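Long-range contacts in PUM-HD domain-containing protein (Caenorhabditis elegans, PDB 7CGJ), which probably binds the 3' untranslated regions of messenger RNAs through its Pumilio homology domain, the part of the protein present here: residues K26-S31 / S47-Q52; Y311-M316 / A350-Y355; D13-Y18 / L37-K42. All blocks are in the same frame, centred on the assembly; numbering follows the deposited sequence.

In the fold
From the N terminus, contact 3 opens on helix 14-20 and contact 1 on the loop that follows it. Contact 3 then closes a loop when helix 37-41 comes back against helix 14-20, and contact 1 closes a second one on the next helix, 44-56. Their segments alternate, so the two closures cross; they also touch, with centres 10 Å apart, and tie the N-terminal helix and its loop to the first predicted Pumilio repeat. Contact 2 comes in series far down the chain, its centre about 60 Å from that of contact 1 and on the opposite side of the chain's centre. It closes a largely helical 33-residue excursion, joining helix 309-319 of the last predicted repeat to the end of helix 345-351.

Contact 1: residues K26-S31 / S47-Q52; sequences KNLKLS and SRFIQQ. With nucleotides of chain B.
The amide of Gln51 grips the base of A8 of chain B by two bonds: N6 of A8 donates to Gln51 OE1 at 2.8 Å, almost straight at 167°, and Gln51 NE2 donates to N1 of the same adenine at 3.0 Å. Weak bonds from NE2 to the O and OG of Ser47 help hold the amide in this orientation. Beside it, the chain of Arg48 passes the C2 side of the base and brings NH2 to 3.0 Å from O2' of A8. The helix meets the loop 26-31 with its other flank. Phe49, its CG trans to the backbone N (chi1 176°), points at the loop and brings CZ to 3.7 Å from Leu28 CG, the two side chains crossing at about a right angle. Leu28 O lies at the ring edge, 3.6 Å from Phe49 CZ, while Leu28 CD2 makes an off-centre CH-pi contact, 4.3 Å from the Phe49 ring centroid. Leu30 CD2 approaches the same ring obliquely and also reaches to 4.2 Å from Ile50 CA. Without the Phe49 ring, as with an alanine here, Leu28 and Leu30 would probably lose their shared partner and a gap would open between loop and helix. The Ser47-Gln51 pairing is the adenine-reading arrangement of Pumilio repeats, on the face of helix 44-56 turned to the RNA. Behind it, Phe49 also meets the ring of Tyr18, Leu30 packs on helix 60-72, and Ile50 packs against helices 37-41, 60-72 and 83-89.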
loop_
_atom_site.group_PDB
_atom_site.type_symbol
_atom_site.label_atom_id
_atom_site.label_comp_id
_atom_site.label_asym_id
_atom_site.label_seq_id
_atom_site.Cartn_x
_atom_site.Cartn_y
_atom_site.Cartn_z
ATOM N N LYS A 26 29.075 29.570 14.339
ATOM C CA LYS A 26 28.931 28.266 14.974
ATOM C C LYS A 26 28.184 28.336 16.301
ATOM O O LYS A 26 27.788 27.290 16.825
ATOM C CB LYS A 26 30.313 27.631 15.177
ATOM N N ASN A 27 27.977 29.528 16.856
ATOM C CA ASN A 27 27.222 29.693 18.088
ATOM C C ASN A 27 25.827 30.231 17.824
ATOM O O ASN A 27 25.216 30.836 18.712
ATOM C CB ASN A 27 27.976 30.609 19.059
ATOM C CG ASN A 27 28.060 32.068 18.571
ATOM O OD1 ASN A 27 27.774 32.372 17.405
ATOM N ND2 ASN A 27 28.464 32.973 19.471
ATOM N N LEU A 28 25.322 30.043 16.614
ATOM C CA LEU A 28 23.997 30.531 16.284
ATOM C C LEU A 28 22.944 29.672 16.968
ATOM O O LEU A 28 23.042 28.445 17.003
ATOM C CB LEU A 28 23.804 30.523 14.776
ATOM C CG LEU A 28 22.588 31.317 14.321
ATOM C CD1 LEU A 28 22.669 32.701 14.896
ATOM C CD2 LEU A 28 22.530 31.347 12.806
ATOM N N LYS A 29 21.935 30.321 17.527
ATOM C CA LYS A 29 20.900 29.613 18.254
ATOM C C LYS A 29 19.533 29.893 17.641
ATOM O O LYS A 29 19.350 30.848 16.879
ATOM C CB LYS A 29 20.912 29.994 19.732
ATOM C CG LYS A 29 22.227 29.683 20.388
ATOM C CD LYS A 29 22.043 29.013 21.740
ATOM C CE LYS A 29 21.273 29.907 22.720
ATOM N NZ LYS A 29 21.566 29.559 24.149
ATOM N N LEU A 30 18.582 29.012 17.970
ATOM C CA LEU A 30 17.225 29.153 17.465
ATOM C C LEU A 30 16.606 30.457 17.927
ATOM O O LEU A 30 15.980 31.166 17.135
ATOM C CB LEU A 30 16.373 27.970 17.910
ATOM C CG LEU A 30 16.725 26.740 17.087
ATOM C CD1 LEU A 30 15.884 25.530 17.512
ATOM C CD2 LEU A 30 16.592 27.042 15.586
ATOM N N SER A 31 16.779 30.786 19.209
ATOM C CA SER A 31 16.278 32.036 19.758
ATOM C C SER A 31 16.812 33.255 19.012
ATOM O O SER A 31 16.226 34.337 19.129
ATOM C CB SER A 31 16.665 32.142 21.236
ATOM O OG SER A 31 18.080 32.190 21.357
ATOM N N SER A 47 17.038 25.784 6.448
ATOM C CA SER A 47 16.133 24.762 6.958
ATOM C C SER A 47 16.908 23.615 7.580
ATOM O O SER A 47 16.503 23.071 8.616
ATOM C CB SER A 47 15.217 24.256 5.845
ATOM O OG SER A 47 14.607 23.043 6.225
ATOM N N ARG A 48 18.025 23.233 6.968
ATOM C CA ARG A 48 18.885 22.245 7.600
ATOM C C ARG A 48 19.383 22.746 8.937
ATOM O O ARG A 48 19.502 21.965 9.882
ATOM C CB ARG A 48 20.051 21.899 6.692
ATOM C CG ARG A 48 19.595 21.230 5.443
ATOM C CD ARG A 48 20.745 20.663 4.686
ATOM N NE ARG A 48 20.289 19.679 3.722
ATOM C CZ ARG A 48 20.683 19.637 2.454
ATOM N NH1 ARG A 48 21.547 20.534 1.995
ATOM N NH2 ARG A 48 20.220 18.681 1.651
ATOM N N PHE A 49 19.624 24.058 9.048
ATOM C CA PHE A 49 20.032 24.638 10.327
ATOM C C PHE A 49 18.958 24.465 11.396
ATOM O O PHE A 49 19.216 23.898 12.460
ATOM C CB PHE A 49 20.383 26.120 10.172
ATOM C CG PHE A 49 20.708 26.775 11.477
ATOM C CD1 PHE A 49 21.933 26.554 12.085
ATOM C CD2 PHE A 49 19.767 27.560 12.128
ATOM C CE1 PHE A 49 22.228 27.121 13.302
ATOM C CE2 PHE A 49 20.047 28.135 13.350
ATOM C CZ PHE A 49 21.284 27.918 13.941
ATOM N N ILE A 50 17.752 24.971 11.140
ATOM C CA ILE A 50 16.634 24.787 12.073
ATOM C C ILE A 50 16.491 23.326 12.473
ATOM O O ILE A 50 16.472 22.994 13.657
ATOM C CB ILE A 50 15.330 25.307 11.452
ATOM C CG1 ILE A 50 15.418 26.814 11.225
ATOM C CG2 ILE A 50 14.144 24.961 12.330
ATOM C CD1 ILE A 50 14.295 27.353 10.333
ATOM N N GLN A 51 16.366 22.437 11.486
ATOM C CA GLN A 51 16.197 21.011 11.759
ATOM C C GLN A 51 17.277 20.469 12.691
ATOM O O GLN A 51 16.966 19.787 13.678
ATOM C CB GLN A 51 16.208 20.212 10.459
ATOM C CG GLN A 51 14.900 20.129 9.728
ATOM C CD GLN A 51 15.128 19.629 8.332
ATOM O OE1 GLN A 51 15.291 18.423 8.107
ATOM N NE2 GLN A 51 15.218 20.556 7.384
ATOM N N GLN A 52 18.554 20.744 12.379
ATOM C CA GLN A 52 19.639 20.188 13.185
ATOM C C GLN A 52 19.618 20.751 14.602
ATOM O O GLN A 52 19.855 20.013 15.567
ATOM C CB GLN A 52 20.990 20.423 12.508
ATOM C CG GLN A 52 21.247 19.412 11.358
ATOM C CD GLN A 52 22.333 19.840 10.354
ATOM O OE1 GLN A 52 23.450 20.180 10.744
ATOM N NE2 GLN A 52 22.002 19.811 9.054
ATOM P P A B 8 14.270 14.481 -2.818
ATOM O OP1 A B 8 14.695 14.487 -4.244
ATOM O OP2 A B 8 14.548 13.352 -1.887
ATOM O "O5'" A B 8 14.837 15.856 -2.226
ATOM C "C5'" A B 8 14.682 17.084 -2.942
ATOM C "C4'" A B 8 15.523 18.197 -2.351
ATOM O "O4'" A B 8 15.197 18.385 -0.938
ATOM C "C3'" A B 8 17.033 17.965 -2.399
ATOM O "O3'" A B 8 17.688 19.233 -2.480
ATOM C "C2'" A B 8 17.295 17.375 -1.030
ATOM O "O2'" A B 8 18.637 17.438 -0.617
ATOM C "C1'" A B 8 16.372 18.242 -0.174
ATOM N N9 A B 8 16.024 17.672 1.133
ATOM C C8 A B 8 15.617 16.393 1.405
ATOM N N7 A B 8 15.382 16.183 2.680
ATOM C C5 A B 8 15.657 17.393 3.292
ATOM C C6 A B 8 15.607 17.810 4.637
ATOM N N6 A B 8 15.249 17.029 5.656
ATOM N N1 A B 8 15.948 19.094 4.903
ATOM C C2 A B 8 16.318 19.883 3.882
ATOM N N3 A B 8 16.391 19.602 2.579
ATOM C C4 A B 8 16.051 18.324 2.343
#

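Contact 2: residues Y311-M316 / A350-Y355; sequences YVVQKM and AKLEKY. With nucleotides of chain B.
At one end of the RNA-binding surface of the Pumilio domain, helix 309-319 of the last predicted repeat meets the closing turn of helix 345-351, and both reach nucleotides of chain B. Lys351 runs from segment 350-355 toward the RNA, bent at chi3 (-50°), and its NZ donates to O4 of U1 of chain B at 2.7 Å. On the way it crosses Gln314 at about a right angle, with NZ 3.8 Å from Gln314 CG. The bend at chi2 (73°) lays the Gln314 amide against segment 350-355: OE1 is 3.5 Å from Lys351 CB and 3.4 Å from Leu352 CD2, while NE2 makes a weak hydrogen bond to Asp318. Nearby, Val313 CG1 meets Leu352 CD1 at 4.3 Å, and both side chains rest on Met304. Tyr311 turns its ring to the RNA, one face covered by the base of G2 of chain B, whose C5 stands 3.4 Å above the ring plane; U1 lies obliquely on the other side. The nearest atoms to Gln314 OE1 across the contact are carbons of Lys351 and Leu352, whereas Lys351 supplies a hydrogen bond to the RNA. Its ammonium group can donate to a carbonyl oxygen, which suits O4 of uracil and would probably be less suited to an amino group at that position.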
loop_
_atom_site.group_PDB
_atom_site.type_symbol
_atom_site.label_atom_id
_atom_site.label_comp_id
_atom_site.label_asym_id
_atom_site.label_seq_id
_atom_site.Cartn_x
_atom_site.Cartn_y
_atom_site.Cartn_z
ATOM N N TYR A 311 4.897 -20.632 -14.706
ATOM C CA TYR A 311 5.266 -20.254 -13.352
ATOM C C TYR A 311 4.235 -20.756 -12.354
ATOM O O TYR A 311 4.584 -21.027 -11.200
ATOM C CB TYR A 311 5.427 -18.737 -13.228
ATOM C CG TYR A 311 6.553 -18.134 -14.048
ATOM C CD1 TYR A 311 7.870 -18.147 -13.579
ATOM C CD2 TYR A 311 6.294 -17.515 -15.286
ATOM C CE1 TYR A 311 8.904 -17.575 -14.316
ATOM C CE2 TYR A 311 7.325 -16.945 -16.040
ATOM C CZ TYR A 311 8.632 -16.976 -15.544
ATOM O OH TYR A 311 9.664 -16.414 -16.275
ATOM N N VAL A 312 2.970 -20.884 -12.781
ATOM C CA VAL A 312 1.925 -21.428 -11.916
ATOM C C VAL A 312 2.135 -22.918 -11.675
ATOM O O VAL A 312 1.903 -23.413 -10.565
ATOM C CB VAL A 312 0.529 -21.167 -12.509
ATOM C CG1 VAL A 312 -0.531 -21.820 -11.650
ATOM C CG2 VAL A 312 0.289 -19.681 -12.690
ATOM N N VAL A 313 2.547 -23.664 -12.711
ATOM C CA VAL A 313 2.808 -25.092 -12.529
ATOM C C VAL A 313 3.985 -25.290 -11.589
ATOM O O VAL A 313 3.973 -26.162 -10.711
ATOM C CB VAL A 313 3.052 -25.779 -13.889
ATOM C CG1 VAL A 313 3.551 -27.203 -13.688
ATOM C CG2 VAL A 313 1.795 -25.753 -14.725
ATOM N N GLN A 314 5.015 -24.473 -11.754
ATOM C CA GLN A 314 6.188 -24.579 -10.901
ATOM C C GLN A 314 5.818 -24.312 -9.447
ATOM O O GLN A 314 6.311 -24.987 -8.534
ATOM C CB GLN A 314 7.261 -23.610 -11.420
ATOM C CG GLN A 314 8.441 -23.377 -10.522
ATOM C CD GLN A 314 9.369 -24.565 -10.493
ATOM O OE1 GLN A 314 9.431 -25.326 -11.459
ATOM N NE2 GLN A 314 10.084 -24.746 -9.377
ATOM N N LYS A 315 4.905 -23.365 -9.212
ATOM C CA LYS A 315 4.515 -23.054 -7.845
ATOM C C LYS A 315 3.634 -24.158 -7.265
ATOM O O LYS A 315 3.700 -24.435 -6.063
ATOM C CB LYS A 315 3.834 -21.684 -7.808
ATOM C CG LYS A 315 3.269 -21.257 -6.455
ATOM C CD LYS A 315 4.283 -20.622 -5.530
ATOM C CE LYS A 315 5.132 -19.611 -6.254
ATOM N NZ LYS A 315 6.147 -19.015 -5.326
ATOM N N MET A 316 2.839 -24.828 -8.100
ATOM C CA MET A 316 2.099 -25.998 -7.633
ATOM C C MET A 316 3.041 -27.051 -7.068
ATOM O O MET A 316 2.828 -27.561 -5.960
ATOM C CB MET A 316 1.271 -26.599 -8.763
ATOM C CG MET A 316 0.077 -25.813 -9.133
ATOM S SD MET A 316 -0.855 -26.683 -10.411
ATOM C CE MET A 316 -1.491 -27.998 -9.413
ATOM N N ALA A 350 13.781 -28.249 -16.405
ATOM C CA ALA A 350 14.990 -28.226 -15.595
ATOM C C ALA A 350 14.664 -27.856 -14.163
ATOM O O ALA A 350 15.175 -28.468 -13.222
ATOM C CB ALA A 350 16.000 -27.241 -16.180
ATOM N N LYS A 351 13.808 -26.855 -13.979
ATOM C CA LYS A 351 13.426 -26.473 -12.629
ATOM C C LYS A 351 12.532 -27.528 -11.983
ATOM O O LYS A 351 12.550 -27.686 -10.759
ATOM C CB LYS A 351 12.743 -25.106 -12.646
ATOM C CG LYS A 351 13.630 -23.929 -13.092
ATOM C CD LYS A 351 12.888 -22.604 -12.931
ATOM C CE LYS A 351 11.504 -22.693 -13.586
ATOM N NZ LYS A 351 10.515 -21.667 -13.138
ATOM N N LEU A 352 11.759 -28.266 -12.768
ATOM C CA LEU A 352 11.018 -29.384 -12.197
ATOM C C LEU A 352 11.837 -30.671 -12.135
ATOM O O LEU A 352 11.264 -31.724 -11.815
ATOM C CB LEU A 352 9.729 -29.638 -12.986
ATOM C CG LEU A 352 8.648 -28.567 -12.869
ATOM C CD1 LEU A 352 7.493 -28.892 -13.772
ATOM C CD2 LEU A 352 8.169 -28.476 -11.441
ATOM N N GLU A 353 13.146 -30.603 -12.424
ATOM C CA GLU A 353 13.967 -31.813 -12.514
ATOM C C GLU A 353 13.913 -32.613 -11.221
ATOM O O GLU A 353 13.721 -33.834 -11.242
ATOM C CB GLU A 353 15.419 -31.455 -12.853
ATOM C CG GLU A 353 16.371 -32.645 -12.872
ATOM C CD GLU A 353 15.969 -33.686 -13.904
ATOM O OE1 GLU A 353 15.389 -33.285 -14.943
ATOM O OE2 GLU A 353 16.219 -34.898 -13.672
ATOM N N LYS A 354 14.098 -31.930 -10.090
ATOM C CA LYS A 354 13.967 -32.510 -8.759
ATOM C C LYS A 354 12.852 -33.551 -8.692
ATOM O O LYS A 354 13.093 -34.721 -8.380
ATOM C CB LYS A 354 13.723 -31.369 -7.761
ATOM C CG LYS A 354 13.400 -31.802 -6.331
ATOM C CD LYS A 354 13.793 -30.732 -5.306
ATOM C CE LYS A 354 13.088 -29.408 -5.567
ATOM N NZ LYS A 354 12.447 -28.860 -4.322
ATOM N N TYR A 355 11.632 -33.156 -9.041
ATOM C CA TYR A 355 10.459 -33.999 -8.849
ATOM C C TYR A 355 10.286 -35.075 -9.915
ATOM O O TYR A 355 9.337 -35.856 -9.818
ATOM C CB TYR A 355 9.189 -33.137 -8.797
ATOM C CG TYR A 355 9.282 -31.916 -7.900
ATOM C CD1 TYR A 355 9.177 -32.030 -6.515
ATOM C CD2 TYR A 355 9.465 -30.649 -8.441
ATOM C CE1 TYR A 355 9.256 -30.916 -5.698
ATOM C CE2 TYR A 355 9.545 -29.530 -7.630
ATOM C CZ TYR A 355 9.434 -29.672 -6.265
ATOM O OH TYR A 355 9.509 -28.563 -5.468
ATOM P P G B 2 11.004 -12.297 -17.776
ATOM O OP1 G B 2 11.449 -10.941 -18.200
ATOM O OP2 G B 2 11.698 -12.993 -16.668
ATOM O "O5'" G B 2 9.481 -12.152 -17.358
ATOM C "C5'" G B 2 8.506 -11.899 -18.358
ATOM C "C4'" G B 2 7.124 -11.783 -17.769
ATOM O "O4'" G B 2 6.695 -13.078 -17.264
ATOM C "C3'" G B 2 6.981 -10.852 -16.574
ATOM O "O3'" G B 2 6.887 -9.491 -16.967
ATOM C "C2'" G B 2 5.731 -11.395 -15.888
ATOM O "O2'" G B 2 4.552 -10.947 -16.539
ATOM C "C1'" G B 2 5.875 -12.903 -16.136
ATOM N N9 G B 2 6.512 -13.576 -15.003
ATOM C C8 G B 2 7.845 -13.609 -14.677
ATOM N N7 G B 2 8.090 -14.275 -13.583
ATOM C C5 G B 2 6.823 -14.695 -13.174
ATOM C C6 G B 2 6.411 -15.455 -12.058
ATOM O O6 G B 2 7.095 -15.945 -11.168
ATOM N N1 G B 2 5.040 -15.649 -12.014
ATOM C C2 G B 2 4.161 -15.168 -12.942
ATOM N N2 G B 2 2.873 -15.456 -12.714
ATOM N N3 G B 2 4.511 -14.455 -13.999
ATOM C C4 G B 2 5.846 -14.272 -14.046
ATOM P P U B 1 15.171 -16.424 -18.811
ATOM O OP1 U B 1 15.393 -16.852 -17.395
ATOM O OP2 U B 1 14.989 -17.469 -19.867
ATOM O "O5'" U B 1 13.949 -15.385 -18.882
ATOM C "C5'" U B 1 13.498 -14.838 -20.120
ATOM C "C4'" U B 1 12.018 -15.052 -20.295
ATOM O "O4'" U B 1 11.753 -16.483 -20.358
ATOM C "C3'" U B 1 11.138 -14.573 -19.145
ATOM O "O3'" U B 1 10.908 -13.168 -19.144
ATOM C "C2'" U B 1 9.885 -15.426 -19.319
ATOM O "O2'" U B 1 9.083 -14.921 -20.369
ATOM C "C1'" U B 1 10.489 -16.764 -19.781
ATOM N N1 U B 1 10.628 -17.741 -18.662
ATOM C C2 U B 1 9.515 -18.535 -18.392
ATOM O O2 U B 1 8.480 -18.491 -19.041
ATOM N N3 U B 1 9.637 -19.408 -17.333
ATOM C C4 U B 1 10.723 -19.583 -16.500
ATOM O O4 U B 1 10.649 -20.422 -15.582
ATOM C C5 U B 1 11.830 -18.724 -16.825
ATOM C C6 U B 1 11.747 -17.864 -17.862
#

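Contact 3: residues D13-Y18 / L37-K42; sequences DLLTRY and LLKFAK
Leu15 presses one methyl squarely onto the ring of Phe40: CD1 sits 3.8 Å from the ring centroid and only 5° off its normal, a CH-pi contact over the face. With its CG opposite the backbone N (chi1 -178°), the Leu15 side chain reaches across from helix 14-20 and forks over helix 37-41. One branch covers Phe40, while the other, CD2, settles over the previous residue, 3.4 Å from Lys39 O and 3.5 Å from Lys39 CD. Lys39, bent at chi2, lays its aliphatic part across that branch at about a right angle, at the margin of the contact. The complementary bump is Phe40 itself. Its ring slides past Leu15 in the opposite direction and enters a hollow on helix 14-20 bounded by Leu14, Leu15 and Tyr18. The CE1 corner meets Leu14 CD2 at 3.9 Å and lies as close to Leu15 CB, while Phe40 CE2 comes to 4.0 Å from Tyr18 CD2. The side chains of Leu14 and Tyr18 cross that of Phe40 at about a right angle, both approaching its ring obliquely. The short axes pass 10.2 Å apart at 41°, a spacing filled by Leu15 and Phe40. Farther in, Phe40 packs on Ile33, and Tyr18 on Val45. The arrangement suits the N-terminal end of an alpha-helical Pumilio solenoid: a helix preceding the first predicted repeat packs against helix 37-41, consistent with a cap over the end of the solenoid's hydrophobic core.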
loop_
_atom_site.group_PDB
_atom_site.type_symbol
_atom_site.label_atom_id
_atom_site.label_comp_id
_atom_site.label_asym_id
_atom_site.label_seq_id
_atom_site.Cartn_x
_atom_site.Cartn_y
_atom_site.Cartn_z
ATOM N N ASP A 13 18.811 39.780 6.665
ATOM C CA ASP A 13 20.184 39.567 6.217
ATOM C C ASP A 13 20.935 38.595 7.129
ATOM O O ASP A 13 22.098 38.271 6.862
ATOM C CB ASP A 13 20.944 40.902 6.143
ATOM C CG ASP A 13 21.222 41.505 7.524
ATOM O OD1 ASP A 13 20.353 42.249 8.039
ATOM O OD2 ASP A 13 22.311 41.236 8.089
ATOM N N LEU A 14 20.291 38.147 8.218
ATOM C CA LEU A 14 20.919 37.127 9.057
ATOM C C LEU A 14 21.152 35.849 8.266
ATOM O O LEU A 14 22.211 35.214 8.384
ATOM C CB LEU A 14 20.073 36.836 10.298
ATOM C CG LEU A 14 20.574 35.650 11.155
ATOM C CD1 LEU A 14 21.994 35.869 11.712
ATOM C CD2 LEU A 14 19.589 35.284 12.273
ATOM N N LEU A 15 20.168 35.462 7.448
ATOM C CA LEU A 15 20.320 34.306 6.573
ATOM C C LEU A 15 21.471 34.508 5.604
ATOM O O LEU A 15 22.269 33.589 5.374
ATOM C CB LEU A 15 19.021 34.047 5.806
ATOM C CG LEU A 15 19.055 32.824 4.896
ATOM C CD1 LEU A 15 19.381 31.572 5.698
ATOM C CD2 LEU A 15 17.735 32.682 4.180
ATOM N N THR A 16 21.577 35.712 5.031
ATOM C CA THR A 16 22.625 35.965 4.050
ATOM C C THR A 16 24.000 35.906 4.711
ATOM O O THR A 16 24.929 35.278 4.181
ATOM C CB THR A 16 22.380 37.315 3.357
ATOM O OG1 THR A 16 20.967 37.542 3.220
ATOM C CG2 THR A 16 22.991 37.296 1.959
ATOM N N ARG A 17 24.126 36.519 5.895
ATOM C CA ARG A 17 25.329 36.366 6.704
ATOM C C ARG A 17 25.639 34.895 6.954
ATOM O O ARG A 17 26.714 34.408 6.588
ATOM C CB ARG A 17 25.168 37.116 8.027
ATOM C CG ARG A 17 25.628 38.558 7.982
ATOM C CD ARG A 17 25.504 39.195 9.356
ATOM N NE ARG A 17 24.141 39.645 9.619
ATOM C CZ ARG A 17 23.549 39.591 10.811
ATOM N NH1 ARG A 17 24.195 39.088 11.868
ATOM N NH2 ARG A 17 22.302 40.033 10.940
ATOM N N TYR A 18 24.688 34.165 7.557
ATOM C CA TYR A 18 24.951 32.785 7.959
ATOM C C TYR A 18 25.311 31.908 6.764
ATOM O O TYR A 18 26.184 31.040 6.872
ATOM C CB TYR A 18 23.749 32.203 8.717
ATOM C CG TYR A 18 23.911 30.724 9.040
ATOM C CD1 TYR A 18 24.857 30.288 9.965
ATOM C CD2 TYR A 18 23.117 29.766 8.422
ATOM C CE1 TYR A 18 25.016 28.930 10.254
ATOM C CE2 TYR A 18 23.264 28.410 8.705
ATOM C CZ TYR A 18 24.218 28.001 9.618
ATOM O OH TYR A 18 24.362 26.664 9.886
ATOM N N LEU A 37 12.649 33.557 10.672
ATOM C CA LEU A 37 12.251 32.151 10.619
ATOM C C LEU A 37 11.681 31.775 9.249
ATOM O O LEU A 37 12.042 30.733 8.694
ATOM C CB LEU A 37 11.249 31.853 11.738
ATOM C CG LEU A 37 10.715 30.425 11.994
ATOM C CD1 LEU A 37 9.613 29.942 10.984
ATOM C CD2 LEU A 37 11.863 29.439 12.090
ATOM N N LEU A 38 10.794 32.598 8.691
ATOM C CA LEU A 38 10.248 32.276 7.373
ATOM C C LEU A 38 11.362 32.120 6.353
ATOM O O LEU A 38 11.430 31.112 5.632
ATOM C CB LEU A 38 9.249 33.341 6.909
ATOM C CG LEU A 38 8.535 33.102 5.558
ATOM C CD1 LEU A 38 7.773 31.754 5.478
ATOM C CD2 LEU A 38 7.581 34.250 5.202
ATOM N N LYS A 39 12.262 33.099 6.297
ATOM C CA LYS A 39 13.333 33.068 5.312
ATOM C C LYS A 39 14.255 31.865 5.540
ATOM O O LYS A 39 14.679 31.205 4.583
ATOM C CB LYS A 39 14.093 34.403 5.352
ATOM C CG LYS A 39 14.072 35.187 4.021
ATOM C CD LYS A 39 15.095 34.575 3.003
ATOM C CE LYS A 39 15.001 35.122 1.558
ATOM N NZ LYS A 39 16.207 34.767 0.718
ATOM N N PHE A 40 14.554 31.548 6.805
ATOM C CA PHE A 40 15.383 30.386 7.106
ATOM C C PHE A 40 14.695 29.097 6.659
ATOM O O PHE A 40 15.299 28.255 5.981
ATOM C CB PHE A 40 15.698 30.344 8.610
ATOM C CG PHE A 40 17.043 30.919 8.976
ATOM C CD1 PHE A 40 17.209 32.286 9.149
ATOM C CD2 PHE A 40 18.136 30.098 9.163
ATOM C CE1 PHE A 40 18.448 32.823 9.478
ATOM C CE2 PHE A 40 19.374 30.633 9.504
ATOM C CZ PHE A 40 19.525 32.000 9.659
ATOM N N ALA A 41 13.415 28.936 7.018
ATOM C CA ALA A 41 12.739 27.675 6.759
ATOM C C ALA A 41 12.616 27.390 5.263
ATOM O O ALA A 41 12.614 26.219 4.866
ATOM C CB ALA A 41 11.370 27.660 7.440
ATOM N N LYS A 42 12.556 28.429 4.412
ATOM C CA LYS A 42 12.393 28.221 2.979
ATOM C C LYS A 42 13.716 28.174 2.236
ATOM O O LYS A 42 13.731 28.139 0.995
ATOM C CB LYS A 42 11.472 29.279 2.381
ATOM C CG LYS A 42 10.067 29.028 2.883
ATOM C CD LYS A 42 9.067 30.120 2.609
ATOM C CE LYS A 42 8.697 30.171 1.152
ATOM N NZ LYS A 42 8.389 31.553 0.769
#